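Local coordinates for protein TetR-family transcriptional regulator (Streptomyces coelicolor, PDB 2G7L) that probably acts as a dimeric TetR-family transcriptional regulator, binding DNA through a helix-turn-helix domain, with a helical C-terminal domain likely to sense a small molecule, at residues 44-49 with 54-59; 65-70 with 111-116; 76-81 with 97-102; 122-127 with 151-156. One frame throughout, in Å; residues are numbered along the deposited sequence.

Contact 1 (44-49 with 54-59); sequences RLAQEL and ASLYVY
Leu56 reaches from 54-59 to the buried side of helix 42-48 and touches Leu45, Ala46 and Leu49, its two methyls dividing the work. CD1 does most of it: Leu56 CD1 lies 3.5 Å from the backbone N of Ala46, so it presses on the helix backbone itself. The same methyl is 3.8 Å from Leu45 CB and also touches Ala46 CB. The other branch meets a side chain, with Leu56 CD2 3.9 Å from Leu49 CD1. Leu56 holds CG anti to its carbonyl carbon (chi1 -54°), and its second torsion (-174°) sets CD1 anti to CA, so this branch reaches furthest while CD2 turns aside to Leu49. No hydrogen bond joins the segments, and all four touching residues are buried, as in an apolar core. The CA atoms of Ala46 and Leu56 are 6.9 Å apart, a close approach made possible by the small alanine.

The far side of helix 42-48 is looser. There Gln47 and Glu48 are exposed, and the nearly straight Arg44 NH2 to Glu48 OE1 salt bridge is weak at 3.4 Å, with OE1 in plane at the edge of the guanidinium; Arg44 has a second carboxylate partner in Glu35.

The short turn between the two helices, in a TetR-family regulator, makes this pair the helix-turn-helix, in which 53-56 is probably the start of the DNA-recognition element. Helix 21-35 completes the core: its Trp23 and Thr27 pack on Leu49 and its Ile24 on Tyr59, while Met42, at the start of helix 42-48, lies against Leu56.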
loop_
_atom_site.group_PDB
_atom_site.type_symbol
_atom_site.label_atom_id
_atom_site.label_comp_id
_atom_site.label_asym_id
_atom_site.label_seq_id
_atom_site.Cartn_x
_atom_site.Cartn_y
_atom_site.Cartn_z
ATOM N N ARG A 44 -25.433 6.585 -7.760
ATOM C CA ARG A 44 -26.152 5.326 -7.997
ATOM C C ARG A 44 -26.816 4.747 -6.734
ATOM O O ARG A 44 -27.790 4.011 -6.812
ATOM C CB ARG A 44 -25.257 4.275 -8.636
ATOM C CG ARG A 44 -25.937 2.951 -8.882
ATOM C CD ARG A 44 -27.176 3.117 -9.814
ATOM N NE ARG A 44 -28.026 1.960 -9.652
ATOM C CZ ARG A 44 -27.839 0.794 -10.277
ATOM N NH1 ARG A 44 -26.838 0.636 -11.161
ATOM N NH2 ARG A 44 -28.664 -0.214 -10.017
ATOM N N LEU A 45 -26.295 5.084 -5.570
ATOM C CA LEU A 45 -26.840 4.543 -4.318
ATOM C C LEU A 45 -28.030 5.366 -3.860
ATOM O O LEU A 45 -29.011 4.803 -3.416
ATOM C CB LEU A 45 -25.748 4.513 -3.233
ATOM C CG LEU A 45 -25.699 3.427 -2.177
ATOM C CD1 LEU A 45 -25.670 2.046 -2.809
ATOM C CD2 LEU A 45 -24.427 3.713 -1.390
ATOM N N ALA A 46 -27.918 6.696 -3.978
ATOM C CA ALA A 46 -29.018 7.651 -3.721
ATOM C C ALA A 46 -30.232 7.324 -4.606
ATOM O O ALA A 46 -31.386 7.298 -4.151
ATOM C CB ALA A 46 -28.529 9.070 -3.963
ATOM N N GLN A 47 -29.955 7.017 -5.860
ATOM C CA GLN A 47 -30.981 6.614 -6.796
ATOM C C GLN A 47 -31.581 5.314 -6.325
ATOM O O GLN A 47 -32.783 5.155 -6.321
ATOM C CB GLN A 47 -30.380 6.433 -8.187
ATOM C CG GLN A 47 -31.380 6.113 -9.303
ATOM C CD GLN A 47 -30.889 4.990 -10.225
ATOM O OE1 GLN A 47 -31.421 3.865 -10.182
ATOM N NE2 GLN A 47 -29.851 5.279 -11.045
ATOM N N GLU A 48 -30.746 4.371 -5.917
ATOM C CA GLU A 48 -31.246 3.073 -5.504
ATOM C C GLU A 48 -32.114 3.165 -4.235
ATOM O O GLU A 48 -33.010 2.353 -4.015
ATOM C CB GLU A 48 -30.084 2.104 -5.316
ATOM C CG GLU A 48 -30.501 0.660 -5.226
ATOM C CD GLU A 48 -30.986 0.080 -6.557
ATOM O OE1 GLU A 48 -30.927 0.758 -7.609
ATOM O OE2 GLU A 48 -31.415 -1.094 -6.541
ATOM N N LEU A 49 -31.872 4.171 -3.409
ATOM C CA LEU A 49 -32.643 4.321 -2.186
ATOM C C LEU A 49 -33.772 5.376 -2.286
ATOM O O LEU A 49 -34.362 5.749 -1.260
ATOM C CB LEU A 49 -31.703 4.634 -1.020
ATOM C CG LEU A 49 -30.678 3.520 -0.754
ATOM C CD1 LEU A 49 -29.535 3.990 0.145
ATOM C CD2 LEU A 49 -31.371 2.346 -0.150
ATOM N N ALA A 54 -26.874 13.996 -0.610
ATOM C CA ALA A 54 -26.720 14.734 0.663
ATOM C C ALA A 54 -27.186 13.938 1.884
ATOM O O ALA A 54 -26.617 14.038 2.979
ATOM C CB ALA A 54 -27.459 16.088 0.591
ATOM N N SER A 55 -28.233 13.153 1.691
ATOM C CA SER A 55 -28.755 12.283 2.737
ATOM C C SER A 55 -27.793 11.171 3.119
ATOM O O SER A 55 -27.660 10.844 4.279
ATOM C CB SER A 55 -30.058 11.655 2.276
ATOM O OG SER A 55 -30.892 12.655 1.765
ATOM N N LEU A 56 -27.131 10.597 2.126
ATOM C CA LEU A 56 -26.221 9.485 2.344
ATOM C C LEU A 56 -24.941 9.934 3.004
ATOM O O LEU A 56 -24.305 9.147 3.678
ATOM C CB LEU A 56 -25.880 8.811 1.024
ATOM C CG LEU A 56 -26.982 8.323 0.108
ATOM C CD1 LEU A 56 -26.346 7.583 -1.025
ATOM C CD2 LEU A 56 -27.945 7.457 0.856
ATOM N N TYR A 57 -24.573 11.199 2.808
ATOM C CA TYR A 57 -23.265 11.723 3.237
ATOM C C TYR A 57 -23.145 11.893 4.724
ATOM O O TYR A 57 -22.047 12.009 5.246
ATOM C CB TYR A 57 -22.910 13.065 2.544
ATOM C CG TYR A 57 -22.432 12.934 1.110
ATOM C CD1 TYR A 57 -22.943 13.760 0.103
ATOM C CD2 TYR A 57 -21.493 11.987 0.765
ATOM C CE1 TYR A 57 -22.522 13.628 -1.230
ATOM C CE2 TYR A 57 -21.053 11.845 -0.537
ATOM C CZ TYR A 57 -21.561 12.665 -1.542
ATOM O OH TYR A 57 -21.093 12.514 -2.835
ATOM N N VAL A 58 -24.268 11.918 5.409
ATOM C CA VAL A 58 -24.249 11.962 6.855
ATOM C C VAL A 58 -23.818 10.606 7.443
ATOM O O VAL A 58 -23.234 10.553 8.526
ATOM C CB VAL A 58 -25.606 12.484 7.436
ATOM C CG1 VAL A 58 -26.641 12.600 6.363
ATOM C CG2 VAL A 58 -26.111 11.625 8.598
ATOM N N TYR A 59 -24.097 9.526 6.714
ATOM C CA TYR A 59 -23.737 8.145 7.108
ATOM C C TYR A 59 -22.364 7.753 6.565
ATOM O O TYR A 59 -21.500 7.332 7.324
ATOM C CB TYR A 59 -24.825 7.160 6.673
ATOM C CG TYR A 59 -26.153 7.531 7.268
ATOM C CD1 TYR A 59 -27.146 8.116 6.491
ATOM C CD2 TYR A 59 -26.411 7.347 8.637
ATOM C CE1 TYR A 59 -28.362 8.488 7.031
ATOM C CE2 TYR A 59 -27.643 7.713 9.194
ATOM C CZ TYR A 59 -28.610 8.288 8.382
ATOM O OH TYR A 59 -29.841 8.677 8.904
#

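Contact 2 (65-70 with 111-116); sequences ELHAAV and ARSALV
Helices 63-74 and 108-116 approach each other here at His67 and Ser113, whose CA atoms are 6.5 Å apart, a short separation for two helices. Both side chains start out toward the opposite segment, and their CB atoms lie 3.8 Å apart. One polar bond carries the contact: His67 ND1 and Ser113 OG are 2.9 Å apart and nearly straight at 172°, and either could be the donor. OG sits at the ring edge near its plane, and Ser113 CB also lies in that plane, so the serine meets the imidazole edge-on. His67 chi1 (-67°) places the ring beside helix 108-116, and the second torsion, 173°, brings the ND1 edge to Ser113. In TetR-type regulators the helix after the helix-turn-helix connects the DNA-binding head to the C-terminal domain; here helix 63-74 occupies that position, so the bond ties the two regions together, consistent with a route for signals between them. Replacing His67 by alanine would remove the imidazole, and Ser113 OG would probably lose this mate, keeping the bond to Gln109 NE2. Further along helix 108-116, Leu115 packs on Leu115 of the second subunit, and Ala114 lies against Leu71 and Thr157.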
loop_
_atom_site.group_PDB
_atom_site.type_symbol
_atom_site.label_atom_id
_atom_site.label_comp_id
_atom_site.label_asym_id
_atom_site.label_seq_id
_atom_site.Cartn_x
_atom_site.Cartn_y
_atom_site.Cartn_z
ATOM N N GLU A 65 -14.921 5.866 2.313
ATOM C CA GLU A 65 -15.711 5.465 3.480
ATOM C C GLU A 65 -16.757 4.430 3.106
ATOM O O GLU A 65 -17.019 3.484 3.861
ATOM C CB GLU A 65 -16.352 6.649 4.208
ATOM C CG GLU A 65 -15.339 7.576 4.997
ATOM C CD GLU A 65 -14.526 6.862 6.112
ATOM O OE1 GLU A 65 -14.960 5.777 6.583
ATOM O OE2 GLU A 65 -13.451 7.391 6.533
ATOM N N LEU A 66 -17.310 4.587 1.910
ATOM C CA LEU A 66 -18.325 3.662 1.372
ATOM C C LEU A 66 -17.650 2.328 0.990
ATOM O O LEU A 66 -18.174 1.241 1.310
ATOM C CB LEU A 66 -19.020 4.283 0.135
ATOM C CG LEU A 66 -19.983 3.396 -0.684
ATOM C CD1 LEU A 66 -21.259 3.097 0.194
ATOM C CD2 LEU A 66 -20.375 4.060 -2.059
ATOM N N HIS A 67 -16.502 2.400 0.286
ATOM C CA HIS A 67 -15.763 1.135 -0.006
ATOM C C HIS A 67 -15.328 0.478 1.287
ATOM O O HIS A 67 -15.423 -0.728 1.408
ATOM C CB HIS A 67 -14.573 1.327 -0.944
ATOM C CG HIS A 67 -14.957 1.709 -2.340
ATOM N ND1 HIS A 67 -14.029 2.072 -3.292
ATOM C CD2 HIS A 67 -16.168 1.814 -2.936
ATOM C CE1 HIS A 67 -14.653 2.376 -4.420
ATOM N NE2 HIS A 67 -15.952 2.239 -4.224
ATOM N N ALA A 68 -14.889 1.278 2.256
ATOM C CA ALA A 68 -14.455 0.744 3.568
ATOM C C ALA A 68 -15.599 -0.043 4.294
ATOM O O ALA A 68 -15.370 -1.162 4.809
ATOM C CB ALA A 68 -13.929 1.824 4.446
ATOM N N ALA A 69 -16.789 0.553 4.371
ATOM C CA ALA A 69 -18.033 -0.113 4.862
ATOM C C ALA A 69 -18.338 -1.401 4.104
ATOM O O ALA A 69 -18.661 -2.408 4.693
ATOM C CB ALA A 69 -19.203 0.863 4.721
ATOM N N VAL A 70 -18.224 -1.384 2.783
ATOM C CA VAL A 70 -18.425 -2.618 2.032
ATOM C C VAL A 70 -17.336 -3.627 2.351
ATOM O O VAL A 70 -17.572 -4.852 2.379
ATOM C CB VAL A 70 -18.431 -2.349 0.515
ATOM C CG1 VAL A 70 -18.454 -3.635 -0.262
ATOM C CG2 VAL A 70 -19.673 -1.421 0.137
ATOM N N ALA A 111 -8.916 -3.175 -1.323
ATOM C CA ALA A 111 -7.507 -2.975 -0.797
ATOM C C ALA A 111 -7.017 -1.565 -1.149
ATOM O O ALA A 111 -6.566 -0.838 -0.246
ATOM C CB ALA A 111 -6.511 -4.033 -1.334
ATOM N N ARG A 112 -7.185 -1.139 -2.427
ATOM C CA ARG A 112 -6.720 0.204 -2.826
ATOM C C ARG A 112 -7.377 1.287 -2.020
ATOM O O ARG A 112 -6.720 2.247 -1.553
ATOM C CB ARG A 112 -6.923 0.472 -4.314
ATOM C CG ARG A 112 -5.976 -0.303 -5.193
ATOM C CD ARG A 112 -6.390 -0.270 -6.670
ATOM N NE ARG A 112 -5.859 -1.490 -7.267
ATOM C CZ ARG A 112 -5.967 -1.837 -8.540
ATOM N NH1 ARG A 112 -6.543 -1.030 -9.415
ATOM N NH2 ARG A 112 -5.441 -2.966 -8.961
ATOM N N SER A 113 -8.683 1.157 -1.809
ATOM C CA SER A 113 -9.393 2.182 -1.050
ATOM C C SER A 113 -9.108 2.090 0.426
ATOM O O SER A 113 -9.101 3.111 1.125
ATOM C CB SER A 113 -10.900 2.051 -1.300
ATOM O OG SER A 113 -11.176 2.303 -2.664
ATOM N N ALA A 114 -8.879 0.873 0.918
ATOM C CA ALA A 114 -8.518 0.672 2.365
ATOM C C ALA A 114 -7.208 1.428 2.780
ATOM O O ALA A 114 -7.062 1.934 3.912
ATOM C CB ALA A 114 -8.444 -0.843 2.703
ATOM N N LEU A 115 -6.323 1.653 1.818
ATOM C CA LEU A 115 -5.175 2.552 2.113
ATOM C C LEU A 115 -5.569 3.993 2.234
ATOM O O LEU A 115 -4.962 4.727 2.975
ATOM C CB LEU A 115 -4.011 2.378 1.114
ATOM C CG LEU A 115 -3.475 0.949 1.030
ATOM C CD1 LEU A 115 -2.859 0.629 -0.316
ATOM C CD2 LEU A 115 -2.547 0.540 2.179
ATOM N N VAL A 116 -6.606 4.420 1.525
ATOM C CA VAL A 116 -7.111 5.777 1.687
ATOM C C VAL A 116 -7.946 5.921 2.971
ATOM O O VAL A 116 -7.748 6.854 3.771
ATOM C CB VAL A 116 -7.958 6.179 0.468
ATOM C CG1 VAL A 116 -8.361 7.648 0.563
ATOM C CG2 VAL A 116 -7.192 5.925 -0.792
#

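Contact 3 (76-81 with 97-102); sequences GEVDLT and LTSYTL
Ser99 OG is the meeting point, with Val78 CG2 and Asp79 OD2 each 3.7 Å away. The approach to the carboxylate oxygen is too long for a hydrogen bond, and OD2 also lies 3.9 Å from Ser99 CB, so the contact is one of packing. Val78 CB adds a looser touch, 4.4 Å from the backbone N of Tyr100. The close backbone approach, 5.8 Å between the CA atoms of Val78 and Ser99, reflects the small serine facing the loop. Its OG sits between the backbone N and the carbonyl carbon (chi1 51°) and makes weak hydrogen bonds to Ala95 O and Val96 O, which turn it back onto its own helix.

The loop between helices 63-74 and 89-106 packs against the latter, a helix of the all-helical TetR C-terminal domain. Farther along this loop, Leu80 rests on Leu127 and Arg130 of helix 122-136. On the helix, the Tyr100 ring reaches toward helix 142-161, where its OH bonds with Thr157 OG1. One turn after Leu97, Thr101 reinforces the helix: its OG1 donates to Leu97 O at 2.8 Å, and Thr101 N reaches the same oxygen from the opposite face of the carbonyl plane.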
loop_
_atom_site.group_PDB
_atom_site.type_symbol
_atom_site.label_atom_id
_atom_site.label_comp_id
_atom_site.label_asym_id
_atom_site.label_seq_id
_atom_site.Cartn_x
_atom_site.Cartn_y
_atom_site.Cartn_z
ATOM N N GLY A 76 -16.734 -10.160 7.596
ATOM C CA GLY A 76 -17.461 -11.045 8.494
ATOM C C GLY A 76 -17.221 -12.500 8.109
ATOM O O GLY A 76 -17.459 -13.418 8.916
ATOM N N GLU A 77 -16.750 -12.724 6.887
ATOM C CA GLU A 77 -16.484 -14.087 6.428
ATOM C C GLU A 77 -15.206 -14.670 7.084
ATOM O O GLU A 77 -15.214 -15.835 7.526
ATOM C CB GLU A 77 -16.468 -14.186 4.888
ATOM C CG GLU A 77 -15.150 -13.732 4.207
ATOM C CD GLU A 77 -15.273 -13.539 2.675
ATOM O OE1 GLU A 77 -15.698 -12.412 2.229
ATOM O OE2 GLU A 77 -14.892 -14.500 1.931
ATOM N N VAL A 78 -14.139 -13.864 7.176
ATOM C CA VAL A 78 -12.870 -14.296 7.820
ATOM C C VAL A 78 -12.976 -14.963 9.223
ATOM O O VAL A 78 -13.741 -14.527 10.109
ATOM C CB VAL A 78 -11.653 -13.235 7.679
ATOM C CG1 VAL A 78 -12.101 -11.861 7.228
ATOM C CG2 VAL A 78 -10.781 -13.146 8.952
ATOM N N ASP A 79 -12.193 -16.043 9.360
ATOM C CA ASP A 79 -12.142 -16.929 10.541
ATOM C C ASP A 79 -11.260 -16.370 11.665
ATOM O O ASP A 79 -10.025 -16.418 11.588
ATOM C CB ASP A 79 -11.627 -18.334 10.152
ATOM C CG ASP A 79 -11.509 -18.556 8.609
ATOM O OD1 ASP A 79 -11.211 -19.719 8.209
ATOM O OD2 ASP A 79 -11.695 -17.610 7.793
ATOM N N LEU A 80 -11.905 -15.834 12.696
ATOM C CA LEU A 80 -11.236 -15.315 13.884
ATOM C C LEU A 80 -11.283 -16.340 15.044
ATOM O O LEU A 80 -11.187 -15.999 16.238
ATOM C CB LEU A 80 -11.887 -13.994 14.295
ATOM C CG LEU A 80 -11.894 -12.867 13.253
ATOM C CD1 LEU A 80 -12.285 -11.626 13.947
ATOM C CD2 LEU A 80 -10.540 -12.689 12.597
ATOM N N THR A 81 -11.432 -17.603 14.650
ATOM C CA THR A 81 -11.536 -18.759 15.537
ATOM C C THR A 81 -10.298 -19.641 15.371
ATOM O O THR A 81 -9.650 -20.008 16.369
ATOM C CB THR A 81 -12.780 -19.632 15.154
ATOM O OG1 THR A 81 -12.790 -19.884 13.730
ATOM C CG2 THR A 81 -14.089 -18.958 15.579
ATOM N N LEU A 97 -4.243 -13.541 8.903
ATOM C CA LEU A 97 -3.733 -12.529 7.982
ATOM C C LEU A 97 -3.874 -13.011 6.573
ATOM O O LEU A 97 -4.140 -12.240 5.700
ATOM C CB LEU A 97 -2.277 -12.100 8.349
ATOM C CG LEU A 97 -2.313 -11.138 9.541
ATOM C CD1 LEU A 97 -0.952 -11.046 10.198
ATOM C CD2 LEU A 97 -2.813 -9.739 9.085
ATOM N N THR A 98 -3.758 -14.304 6.371
ATOM C CA THR A 98 -4.018 -14.914 5.068
ATOM C C THR A 98 -5.472 -14.792 4.615
ATOM O O THR A 98 -5.741 -14.416 3.460
ATOM C CB THR A 98 -3.528 -16.397 5.067
ATOM O OG1 THR A 98 -2.138 -16.380 5.341
ATOM C CG2 THR A 98 -3.737 -17.100 3.744
ATOM N N SER A 99 -6.419 -15.097 5.493
ATOM C CA SER A 99 -7.804 -14.985 5.085
ATOM C C SER A 99 -8.205 -13.552 4.910
ATOM O O SER A 99 -8.915 -13.279 3.965
ATOM C CB SER A 99 -8.779 -15.819 5.950
ATOM O OG SER A 99 -8.627 -15.612 7.332
ATOM N N TYR A 100 -7.722 -12.619 5.735
ATOM C CA TYR A 100 -7.883 -11.198 5.402
ATOM C C TYR A 100 -7.389 -10.913 4.001
ATOM O O TYR A 100 -8.128 -10.371 3.162
ATOM C CB TYR A 100 -7.166 -10.335 6.409
ATOM C CG TYR A 100 -7.102 -8.859 6.088
ATOM C CD1 TYR A 100 -8.215 -8.037 6.289
ATOM C CD2 TYR A 100 -5.894 -8.246 5.651
ATOM C CE1 TYR A 100 -8.175 -6.666 6.040
ATOM C CE2 TYR A 100 -5.841 -6.858 5.426
ATOM C CZ TYR A 100 -6.988 -6.082 5.613
ATOM O OH TYR A 100 -6.984 -4.728 5.400
ATOM N N THR A 101 -6.158 -11.336 3.703
ATOM C CA THR A 101 -5.535 -11.113 2.395
ATOM C C THR A 101 -6.337 -11.722 1.227
ATOM O O THR A 101 -6.467 -11.106 0.181
ATOM C CB THR A 101 -4.058 -11.643 2.366
ATOM O OG1 THR A 101 -3.299 -10.957 3.363
ATOM C CG2 THR A 101 -3.409 -11.357 1.033
ATOM N N LEU A 102 -6.849 -12.932 1.424
ATOM C CA LEU A 102 -7.660 -13.598 0.407
ATOM C C LEU A 102 -8.968 -12.844 0.136
ATOM O O LEU A 102 -9.397 -12.798 -0.991
ATOM C CB LEU A 102 -7.961 -15.041 0.839
ATOM C CG LEU A 102 -6.743 -15.967 0.669
ATOM C CD1 LEU A 102 -6.906 -17.207 1.524
ATOM C CD2 LEU A 102 -6.443 -16.316 -0.795
#

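Contact 4 (122-127 with 151-156); sequences ENYLRL and KLLQDA
Between 122-127 and 151-156 the nearest CA atoms, of Leu127 and Leu153, are 9.7 Å apart, so the gap is bridged by side chains alone. Both helices belong to the all-helical C-terminal domain of the TetR family, and the touching residues are buried. Leu153 points toward helix 122-136 and spreads its two methyls over two partners. Its CD2 meets Leu127 CD2 at 3.8 Å, the two leucines lying side by side and pointing opposite ways. Tyr124 arrives by a different path: CG lies anti to the backbone N (chi1 -171°), and this swings the long ring across so that its phenol end approaches Leu153. The approach to the ring is oblique, with Leu153 CD1 4.1 Å from Tyr124 CZ.

Helix 89-106 completes the apolar surround, with Val96 and Tyr100 on Leu127. The start of helix 122-136 is tied to helix 63-74, for Asp72 OD2 accepts from the backbone N of Tyr124 and Asp72 O from Asn123 ND2. Beyond the contact, Lys151 packs on Trp212 of the second subunit. The shortest approach across the interface is that of a polar atom to a methyl: Tyr124 OH lies 3.5 Å from Leu153 CD1.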
loop_
_atom_site.group_PDB
_atom_site.type_symbol
_atom_site.label_atom_id
_atom_site.label_comp_id
_atom_site.label_asym_id
_atom_site.label_seq_id
_atom_site.Cartn_x
_atom_site.Cartn_y
_atom_site.Cartn_z
ATOM N N GLU A 122 -17.779 -3.232 12.809
ATOM C CA GLU A 122 -17.583 -4.280 13.815
ATOM C C GLU A 122 -16.627 -5.401 13.422
ATOM O O GLU A 122 -15.885 -5.916 14.268
ATOM C CB GLU A 122 -18.917 -4.901 14.316
ATOM C CG GLU A 122 -18.724 -5.649 15.675
ATOM C CD GLU A 122 -17.729 -4.923 16.648
ATOM O OE1 GLU A 122 -18.078 -3.832 17.177
ATOM O OE2 GLU A 122 -16.605 -5.452 16.896
ATOM N N ASN A 123 -16.682 -5.794 12.159
ATOM C CA ASN A 123 -15.894 -6.897 11.674
ATOM C C ASN A 123 -14.383 -6.552 11.650
ATOM O O ASN A 123 -13.536 -7.432 11.869
ATOM C CB ASN A 123 -16.376 -7.305 10.296
ATOM C CG ASN A 123 -17.796 -7.951 10.325
ATOM O OD1 ASN A 123 -18.103 -8.727 11.225
ATOM N ND2 ASN A 123 -18.612 -7.679 9.306
ATOM N N TYR A 124 -14.069 -5.276 11.408
ATOM C CA TYR A 124 -12.690 -4.824 11.294
ATOM C C TYR A 124 -12.161 -4.690 12.697
ATOM O O TYR A 124 -11.060 -5.166 12.983
ATOM C CB TYR A 124 -12.536 -3.487 10.529
ATOM C CG TYR A 124 -11.061 -3.124 10.218
ATOM C CD1 TYR A 124 -10.347 -3.827 9.257
ATOM C CD2 TYR A 124 -10.416 -2.102 10.875
ATOM C CE1 TYR A 124 -8.986 -3.508 8.947
ATOM C CE2 TYR A 124 -9.054 -1.765 10.574
ATOM C CZ TYR A 124 -8.357 -2.493 9.606
ATOM O OH TYR A 124 -7.012 -2.206 9.257
ATOM N N LEU A 125 -12.933 -4.050 13.572
ATOM C CA LEU A 125 -12.594 -4.023 14.995
ATOM C C LEU A 125 -12.390 -5.440 15.597
ATOM O O LEU A 125 -11.549 -5.612 16.473
ATOM C CB LEU A 125 -13.668 -3.237 15.783
ATOM C CG LEU A 125 -13.301 -1.775 16.070
ATOM C CD1 LEU A 125 -12.917 -1.047 14.774
ATOM C CD2 LEU A 125 -14.497 -1.117 16.742
ATOM N N ARG A 126 -13.143 -6.430 15.117
ATOM C CA ARG A 126 -12.935 -7.813 15.524
ATOM C C ARG A 126 -11.669 -8.463 14.958
ATOM O O ARG A 126 -10.985 -9.234 15.657
ATOM C CB ARG A 126 -14.150 -8.707 15.191
ATOM C CG ARG A 126 -15.309 -8.575 16.258
ATOM C CD ARG A 126 -16.473 -9.539 15.927
ATOM N NE ARG A 126 -16.496 -9.902 14.504
ATOM C CZ ARG A 126 -16.286 -11.128 14.007
ATOM N NH1 ARG A 126 -16.035 -12.154 14.835
ATOM N NH2 ARG A 126 -16.320 -11.322 12.670
ATOM N N LEU A 127 -11.419 -8.227 13.665
ATOM C CA LEU A 127 -10.117 -8.546 13.072
ATOM C C LEU A 127 -9.001 -7.921 13.846
ATOM O O LEU A 127 -8.097 -8.624 14.221
ATOM C CB LEU A 127 -10.026 -8.097 11.618
ATOM C CG LEU A 127 -8.685 -8.388 10.909
ATOM C CD1 LEU A 127 -8.614 -9.857 10.474
ATOM C CD2 LEU A 127 -8.690 -7.483 9.659
ATOM N N LYS A 151 1.109 -2.449 10.845
ATOM C CA LYS A 151 2.062 -2.837 9.800
ATOM C C LYS A 151 1.728 -4.132 9.145
ATOM O O LYS A 151 1.836 -4.233 7.934
ATOM C CB LYS A 151 3.512 -2.903 10.357
ATOM C CG LYS A 151 4.128 -1.500 10.376
ATOM C CD LYS A 151 4.245 -0.830 11.750
ATOM C CE LYS A 151 3.993 0.800 11.765
ATOM N NZ LYS A 151 2.650 1.027 12.527
ATOM N N LEU A 152 1.350 -5.161 9.920
ATOM C CA LEU A 152 0.883 -6.444 9.301
ATOM C C LEU A 152 -0.380 -6.271 8.427
ATOM O O LEU A 152 -0.547 -6.894 7.375
ATOM C CB LEU A 152 0.614 -7.464 10.400
ATOM C CG LEU A 152 1.783 -8.088 11.148
ATOM C CD1 LEU A 152 1.294 -8.655 12.467
ATOM C CD2 LEU A 152 2.560 -9.116 10.195
ATOM N N LEU A 153 -1.275 -5.383 8.844
ATOM C CA LEU A 153 -2.493 -5.159 8.052
ATOM C C LEU A 153 -2.173 -4.345 6.792
ATOM O O LEU A 153 -2.631 -4.687 5.684
ATOM C CB LEU A 153 -3.595 -4.467 8.917
ATOM C CG LEU A 153 -4.294 -5.415 9.945
ATOM C CD1 LEU A 153 -5.200 -4.689 10.940
ATOM C CD2 LEU A 153 -5.011 -6.507 9.231
ATOM N N GLN A 154 -1.435 -3.250 6.985
ATOM C CA GLN A 154 -1.047 -2.402 5.856
ATOM C C GLN A 154 -0.281 -3.178 4.790
ATOM O O GLN A 154 -0.428 -2.932 3.631
ATOM C CB GLN A 154 -0.198 -1.235 6.302
ATOM C CG GLN A 154 -0.062 -0.185 5.148
ATOM C CD GLN A 154 1.032 0.743 5.430
ATOM O OE1 GLN A 154 0.821 1.807 5.969
ATOM N NE2 GLN A 154 2.252 0.314 5.141
ATOM N N ASP A 155 0.542 -4.114 5.211
ATOM C CA ASP A 155 1.373 -4.923 4.314
ATOM C C ASP A 155 0.508 -5.843 3.448
ATOM O O ASP A 155 0.735 -5.946 2.226
ATOM C CB ASP A 155 2.368 -5.720 5.166
ATOM C CG ASP A 155 3.157 -6.775 4.351
ATOM O OD1 ASP A 155 3.893 -6.368 3.389
ATOM O OD2 ASP A 155 3.037 -7.987 4.690
ATOM N N ALA A 156 -0.479 -6.522 4.044
ATOM C CA ALA A 156 -1.354 -7.386 3.250
ATOM C C ALA A 156 -2.173 -6.548 2.281
ATOM O O ALA A 156 -2.323 -6.878 1.105
ATOM C CB ALA A 156 -2.297 -8.237 4.175
#

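From the N terminus, contact 1 closes first, with four residues between its segments, within the helix-turn-helix. Contact 2 then opens on helix 63-74 and closes forty residues later on helix 108-116, joining the DNA-binding region to the C-terminal domain. Contact 3 lies wholly within that span, folding the 76-81 loop onto helix 89-106. Contact 4 follows in series and ties helix 122-136 to helix 142-161; no two contacts cross. Packing links them in space: Leu45 CD2 is 3.6 Å from Leu66 CD1 between contacts 1 and 2, and contacts 3 and 4, with centres about 9 Å apart, touch where the Tyr100 ring meets Leu127. Contacts 2 and 4 both touch the second subunit.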